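Local structure of polyketide biosynthesis cytochrome P450 PksS (Bacillus subtilis, 4YZR) at residues Lys209-Leu212 with Ile213-Leu216. The protein oxidises dihydrobacillaene as a heme-dependent cytochrome P450 in the biosynthesis of the antibiotic polyketide bacillaene. Residues are numbered along the deposited sequence; the frame is centred on the assembly and turned at random.
Sequences KDDL and ISKL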
loop_
_atom_site.group_PDB
_atom_site.type_symbol
_atom_site.label_atom_id
_atom_site.label_comp_id
_atom_site.label_asym_id
_atom_site.label_seq_id
_atom_site.Cartn_x
_atom_site.Cartn_y
_atom_site.Cartn_z
ATOM N N LYS A 209 -9.374 -4.653 25.554
ATOM C CA LYS A 209 -8.059 -4.203 25.854
ATOM C C LYS A 209 -7.746 -2.976 25.026
ATOM O O LYS A 209 -8.560 -2.505 24.256
ATOM C CB LYS A 209 -7.013 -5.302 25.582
ATOM C CG LYS A 209 -7.373 -6.713 26.057
ATOM C CD LYS A 209 -7.216 -6.890 27.550
ATOM C CE LYS A 209 -7.364 -8.358 27.904
ATOM N NZ LYS A 209 -7.358 -8.586 29.365
ATOM N N ASP A 210 -6.543 -2.490 25.190
ATOM C CA ASP A 210 -6.069 -1.332 24.543
ATOM C C ASP A 210 -5.411 -1.809 23.217
ATOM O O ASP A 210 -4.193 -1.949 23.095
ATOM C CB ASP A 210 -4.988 -0.709 25.423
ATOM C CG ASP A 210 -4.651 0.661 25.031
ATOM O OD1 ASP A 210 -5.428 1.210 24.238
ATOM O OD2 ASP A 210 -3.608 1.188 25.502
ATOM N N ASP A 211 -6.242 -1.999 22.226
ATOM C CA ASP A 211 -5.775 -2.410 20.879
ATOM C C ASP A 211 -6.916 -2.153 19.919
ATOM O O ASP A 211 -8.120 -1.993 20.270
ATOM C CB ASP A 211 -5.438 -3.942 20.826
ATOM C CG ASP A 211 -6.655 -4.773 21.098
ATOM O OD1 ASP A 211 -6.980 -5.077 22.244
ATOM O OD2 ASP A 211 -7.415 -5.195 20.209
ATOM N N LEU A 212 -6.624 -2.214 18.653
ATOM C CA LEU A 212 -7.580 -1.853 17.644
ATOM C C LEU A 212 -8.622 -2.878 17.455
ATOM O O LEU A 212 -9.790 -2.483 17.046
ATOM C CB LEU A 212 -6.822 -1.543 16.343
ATOM C CG LEU A 212 -7.669 -1.078 15.150
ATOM C CD1 LEU A 212 -8.381 0.172 15.543
ATOM C CD2 LEU A 212 -6.664 -0.752 14.012
ATOM N N ILE A 213 -8.454 -4.176 17.710
ATOM C CA ILE A 213 -9.508 -5.109 17.567
ATOM C C ILE A 213 -10.569 -4.772 18.648
ATOM O O ILE A 213 -11.796 -4.650 18.339
ATOM C CB ILE A 213 -9.082 -6.579 17.710
ATOM C CG1 ILE A 213 -8.145 -6.883 16.527
ATOM C CG2 ILE A 213 -10.294 -7.500 17.743
ATOM C CD1 ILE A 213 -7.516 -8.207 16.646
ATOM N N SER A 214 -10.133 -4.490 19.884
ATOM C CA SER A 214 -11.062 -4.122 20.937
ATOM C C SER A 214 -11.781 -2.856 20.531
ATOM O O SER A 214 -13.082 -2.792 20.708
ATOM C CB SER A 214 -10.265 -3.824 22.170
ATOM O OG SER A 214 -9.737 -5.036 22.757
ATOM N N LYS A 215 -11.105 -1.865 20.038
ATOM C CA LYS A 215 -11.727 -0.597 19.687
ATOM C C LYS A 215 -12.751 -0.799 18.548
ATOM O O LYS A 215 -13.835 -0.147 18.561
ATOM C CB LYS A 215 -10.730 0.447 19.307
ATOM C CG LYS A 215 -9.851 0.986 20.443
ATOM C CD LYS A 215 -8.976 2.206 19.989
ATOM C CE LYS A 215 -9.846 3.325 19.333
ATOM N NZ LYS A 215 -9.389 4.767 19.097
ATOM N N LEU A 216 -12.532 -1.637 17.523
ATOM C CA LEU A 216 -13.484 -1.881 16.434
ATOM C C LEU A 216 -14.688 -2.622 16.941
ATOM O O LEU A 216 -15.812 -2.379 16.484
ATOM C CB LEU A 216 -12.832 -2.622 15.272
ATOM C CG LEU A 216 -11.983 -1.753 14.389
ATOM C CD1 LEU A 216 -11.132 -2.624 13.492
ATOM C CD2 LEU A 216 -12.881 -0.894 13.511
#
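The carboxylate of D211 turns one face to I213 and S214. S214 N lies above its plane and donates to D211 OD2 (2.8 Å, nearly straight at 160°). On the same face but nearer the plane, S214 OG reaches D211 OD1 from the syn side at 2.8 Å. The weak, strongly bent bond from I213 N to D211 OD2 comes from this face too. With chi1 at 63°, CG of D211 sits between its backbone N and carbonyl carbon, and the carboxylate folds back over the first turn. D211 is thus the N-cap of helix 212-218, the H helix of the P450 fold, held between the long G (183-206) and I (228-259) helices. OD2 also carries a salt bridge to R204 of helix 183-206; together with the helix N-terminus this would probably favour the ionised carboxylate. The hydroxyl of S214 works in both directions: S214 OG donates to D211 OD1 and accepts from K209 N at 2.8 Å, which ties the incoming loop to the helix start. In the first turn, K215 N donates to D211 O (3.0 Å) and L216 N to L212 O (2.9 Å). One turn apart, L212 CG and L216 CD1 meet at 4.1 Å with their side chains crossing at a slant; L212 continues onto L157 and F110, L216 onto L231, L235 and L238 of helix 228-259.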